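PDB 3CVO: class I SAM-dependent methyltransferase from Silicibacter pomeroyi DSS-3, which is of unknown function but probably binds S-adenosylmethionine on a Rossmann-like fold and may transfer its methyl group to a substrate not yet identified. Local coordinates for residues 138-141 with 142-146; 186-189 with 190-193. All coordinates share one frame; numbering follows the deposited sequence.

In the fold
Interaction 1 closes the C-terminal end of helix 133-143, buried against the sheet and neighbouring helices, whereas interaction 2 starts the last helix, 192-199, farther from the centre of the chain. The two centres lie about 14 Å apart and meet through Phe142, whose CG is 3.6 Å from Ile187 CG1. Each is held by backbone bonds within one continuous run of chain. In 138-146 these are joined by a serine hydroxyl and by buried apolar side chains. In 186-193 two consecutive prolines and a 3-10 turn do the work, with a partly exposed serine on one side and Ile187 and Leu192 in contact with the second subunit.

Interaction 1 (138-141 with 142-146); sequences LATA and FSITR
Phe142 lies back along its own helix, against the turn that precedes it. Ring atom CE2 is 3.9 Å from CB of Leu138, and CD2 sits 3.2 Å from the Leu138 carbonyl oxygen O, which meets the ring obliquely. With CG anti to the carbonyl carbon (chi1 -64°), the ring runs back beside the last full turn. That same Leu138 O takes the amide hydrogen of Phe142, nearly in line with its C=O.

One residue on, the hydroxyl of Ser143 folds back onto the backbone: OG donates to Ala139 O over 2.7 Å, tilted 31° from the carbonyl plane. Thr140 O is gripped twice, by Ile144 N at 3.0 Å and by Ser143 N, which comes from above the carbonyl plane. Ile144 then leaves helical geometry, yet its CG2 still reaches CG2 of Thr140 at 3.7 Å. The hydroxyl of Thr140 is engaged with Cys136 O, one turn earlier.

Farther out, Phe167 meets the Phe142 ring edge-to-face, Leu195 of helix 192-199 touches both Leu138 and Phe142, and Val182 packs on Ala141 and Ile144. Trimming Phe142 to an alanine is likely to leave Leu138 CB without its aromatic neighbour and open a gap beside Phe167 and Leu195. Beyond the turn, Arg146 forms a salt bridge with Asp124. All this is the C-terminal end of the helix in a beta-alpha-beta unit, strand 125-128, helix 133-143, strand 148-152, the repeating element of the Rossmann-like methyltransferase fold.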
loop_
_atom_site.group_PDB
_atom_site.type_symbol
_atom_site.label_atom_id
_atom_site.label_comp_id
_atom_site.label_asym_id
_atom_site.label_seq_id
_atom_site.Cartn_x
_atom_site.Cartn_y
_atom_site.Cartn_z
ATOM N N LEU A 138 -4.798 -4.114 -10.439
ATOM C CA LEU A 138 -3.422 -3.622 -10.160
ATOM C C LEU A 138 -2.550 -4.652 -9.472
ATOM O O LEU A 138 -1.403 -4.794 -9.827
ATOM C CB LEU A 138 -3.416 -2.287 -9.384
ATOM C CG LEU A 138 -4.078 -1.110 -10.120
ATOM C CD1 LEU A 138 -3.878 0.158 -9.221
ATOM C CD2 LEU A 138 -3.601 -0.924 -11.528
ATOM N N ALA A 139 -3.111 -5.372 -8.518
ATOM C CA ALA A 139 -2.414 -6.448 -7.834
ATOM C C ALA A 139 -1.877 -7.461 -8.845
ATOM O O ALA A 139 -0.733 -7.841 -8.780
ATOM C CB ALA A 139 -3.316 -7.114 -6.812
ATOM N N THR A 140 -2.687 -7.751 -9.864
ATOM C CA THR A 140 -2.306 -8.712 -10.880
ATOM C C THR A 140 -1.150 -8.126 -11.660
ATOM O O THR A 140 -0.120 -8.766 -11.831
ATOM C CB THR A 140 -3.495 -9.035 -11.814
ATOM O OG1 THR A 140 -4.534 -9.620 -11.028
ATOM C CG2 THR A 140 -3.092 -9.971 -12.962
ATOM N N ALA A 141 -1.306 -6.875 -12.089
ATOM C CA ALA A 141 -0.304 -6.229 -12.972
ATOM C C ALA A 141 1.035 -6.205 -12.281
ATOM O O ALA A 141 2.076 -6.441 -12.876
ATOM C CB ALA A 141 -0.709 -4.787 -13.359
ATOM N N PHE A 142 1.001 -5.918 -10.988
ATOM C CA PHE A 142 2.278 -5.725 -10.286
ATOM C C PHE A 142 2.861 -7.050 -9.781
ATOM O O PHE A 142 4.034 -7.110 -9.485
ATOM C CB PHE A 142 2.119 -4.770 -9.115
ATOM C CG PHE A 142 1.734 -3.390 -9.518
ATOM C CD1 PHE A 142 2.382 -2.757 -10.536
ATOM C CD2 PHE A 142 0.750 -2.722 -8.827
ATOM C CE1 PHE A 142 2.027 -1.502 -10.906
ATOM C CE2 PHE A 142 0.426 -1.451 -9.161
ATOM C CZ PHE A 142 1.062 -0.845 -10.228
ATOM N N SER A 143 2.055 -8.105 -9.759
ATOM C CA SER A 143 2.458 -9.383 -9.100
ATOM C C SER A 143 2.882 -10.499 -10.069
ATOM O O SER A 143 3.610 -11.441 -9.722
ATOM C CB SER A 143 1.356 -9.904 -8.193
ATOM O OG SER A 143 1.069 -9.035 -7.105
ATOM N N ILE A 144 2.375 -10.401 -11.274
ATOM C CA ILE A 144 2.639 -11.401 -12.321
ATOM C C ILE A 144 4.106 -11.312 -12.717
ATOM O O ILE A 144 4.733 -10.260 -12.560
ATOM C CB ILE A 144 1.734 -11.253 -13.567
ATOM C CG1 ILE A 144 1.841 -9.856 -14.227
ATOM C CG2 ILE A 144 0.223 -11.611 -13.261
ATOM C CD1 ILE A 144 1.129 -9.724 -15.569
ATOM N N THR A 145 4.637 -12.439 -13.187
ATOM C CA THR A 145 6.003 -12.541 -13.720
ATOM C C THR A 145 6.075 -12.928 -15.175
ATOM O O THR A 145 7.143 -12.900 -15.768
ATOM C CB THR A 145 6.888 -13.476 -12.860
ATOM O OG1 THR A 145 6.266 -14.771 -12.744
ATOM C CG2 THR A 145 7.077 -12.859 -11.449
ATOM N N ARG A 146 4.924 -13.229 -15.752
ATOM C CA ARG A 146 4.747 -13.391 -17.208
ATOM C C ARG A 146 3.334 -12.870 -17.608
ATOM O O ARG A 146 2.473 -12.675 -16.738
ATOM C CB ARG A 146 4.939 -14.865 -17.578
ATOM C CG ARG A 146 3.938 -15.804 -16.960
ATOM C CD ARG A 146 4.182 -17.245 -17.475
ATOM N NE ARG A 146 3.347 -18.217 -16.761
ATOM C CZ ARG A 146 2.063 -18.438 -17.021
ATOM N NH1 ARG A 146 1.430 -17.779 -17.979
ATOM N NH2 ARG A 146 1.414 -19.325 -16.317
#

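Interaction 2 (186-189 with 190-193); sequences PIPP and GSLM
A 3-10 turn spanning Pro189 to Ser191 leads the chain from the loop after strand 177-182 into the final helix, 192-199, with two consecutive prolines, Pro188 and Pro189, at its start. Ser191 N donates to Pro188 O at 2.9 Å, and Pro189 O repeats the pattern one residue later, taking Leu192 N at 3.3 Å. Both links span three residues, as in 3-10 geometry. In each the donor stands above the carbonyl plane, 52° out of it for Ser191 N and 63° for Leu192 N, while the N-H itself points fairly straight at the oxygen.

The side chains follow this turn. Ser191 lays its hydroxyl beside the Pro188 ring, Ser191 OG 3.6 Å from Pro188 CB and slightly farther from CG of the same ring; chi1 of -71° places OG anti to the carbonyl carbon and brings it to that ring. Ser191 CB, meanwhile, lies 3.3 Å from Pro188 O. Leu192 approaches the other carbonyl, its CB 3.4 Å from Pro189 O and its CG and CD1 little farther away. A looser apolar touch, Leu192 CD2 to Ile187 CG2 at 4.3 Å, joins the residue before the prolines to the first residue of the helix.

Phe167 of helix 165-168 packs on both Pro188 and Ser191. Toward the second subunit, Ile187 and Leu192 meet Ile187 of that chain, and Pro189 meets its Phe142.

Neither proline has an amide hydrogen, which leaves their backbones able only to accept. Their rings also limit phi, which probably stiffens the start of the helix, with polar backbone bonds inside the turn and aliphatic groups touching the dimer partner.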
loop_
_atom_site.group_PDB
_atom_site.type_symbol
_atom_site.label_atom_id
_atom_site.label_comp_id
_atom_site.label_asym_id
_atom_site.label_seq_id
_atom_site.Cartn_x
_atom_site.Cartn_y
_atom_site.Cartn_z
ATOM N N PRO A 186 6.583 -2.873 -13.014
ATOM C CA PRO A 186 7.179 -2.424 -11.743
ATOM C C PRO A 186 6.223 -1.464 -11.048
ATOM O O PRO A 186 5.395 -0.849 -11.704
ATOM C CB PRO A 186 8.448 -1.683 -12.174
ATOM C CG PRO A 186 8.461 -1.682 -13.622
ATOM C CD PRO A 186 7.367 -2.457 -14.183
ATOM N N ILE A 187 6.317 -1.371 -9.732
ATOM C CA ILE A 187 5.459 -0.439 -8.994
ATOM C C ILE A 187 6.137 0.940 -8.938
ATOM O O ILE A 187 7.187 1.066 -8.323
ATOM C CB ILE A 187 5.236 -0.946 -7.538
ATOM C CG1 ILE A 187 4.510 -2.302 -7.513
ATOM C CG2 ILE A 187 4.401 0.028 -6.725
ATOM C CD1 ILE A 187 4.651 -3.027 -6.166
ATOM N N PRO A 188 5.544 1.993 -9.547
ATOM C CA PRO A 188 6.144 3.344 -9.402
ATOM C C PRO A 188 6.012 3.892 -7.969
ATOM O O PRO A 188 4.936 3.887 -7.418
ATOM C CB PRO A 188 5.318 4.190 -10.392
ATOM C CG PRO A 188 4.559 3.199 -11.254
ATOM C CD PRO A 188 4.318 2.022 -10.362
ATOM N N PRO A 189 7.094 4.334 -7.348
ATOM C CA PRO A 189 6.966 4.719 -5.935
ATOM C C PRO A 189 5.992 5.874 -5.694
ATOM O O PRO A 189 5.366 5.969 -4.630
ATOM C CB PRO A 189 8.390 5.128 -5.557
ATOM C CG PRO A 189 9.255 4.552 -6.556
ATOM C CD PRO A 189 8.499 4.322 -7.804
ATOM N N GLY A 190 5.855 6.724 -6.694
ATOM C CA GLY A 190 5.002 7.901 -6.590
ATOM C C GLY A 190 3.527 7.536 -6.651
ATOM O O GLY A 190 2.652 8.380 -6.400
ATOM N N SER A 191 3.278 6.264 -6.950
ATOM C CA SER A 191 1.906 5.723 -7.130
ATOM C C SER A 191 1.388 5.050 -5.898
ATOM O O SER A 191 0.263 4.571 -5.861
ATOM C CB SER A 191 1.852 4.695 -8.261
ATOM O OG SER A 191 2.003 5.409 -9.484
ATOM N N LEU A 192 2.224 5.036 -4.873
ATOM C CA LEU A 192 1.911 4.263 -3.707
ATOM C C LEU A 192 0.637 4.720 -2.997
ATOM O O LEU A 192 -0.168 3.868 -2.573
ATOM C CB LEU A 192 3.077 4.222 -2.742
ATOM C CG LEU A 192 4.113 3.161 -3.053
ATOM C CD1 LEU A 192 5.343 3.364 -2.107
ATOM C CD2 LEU A 192 3.466 1.741 -2.919
HETATM N N MSE A 193 0.446 6.030 -2.846
HETATM C CA MSE A 193 -0.777 6.531 -2.175
HETATM C C MSE A 193 -2.008 6.100 -2.954
HETATM O O MSE A 193 -2.978 5.625 -2.391
HETATM C CB MSE A 193 -0.789 8.036 -2.016
HETATM C CG MSE A 193 0.184 8.601 -0.912
HETATM SE SE MSE A 193 0.153 10.488 -0.811
HETATM C CE MSE A 193 1.253 10.879 -2.375
#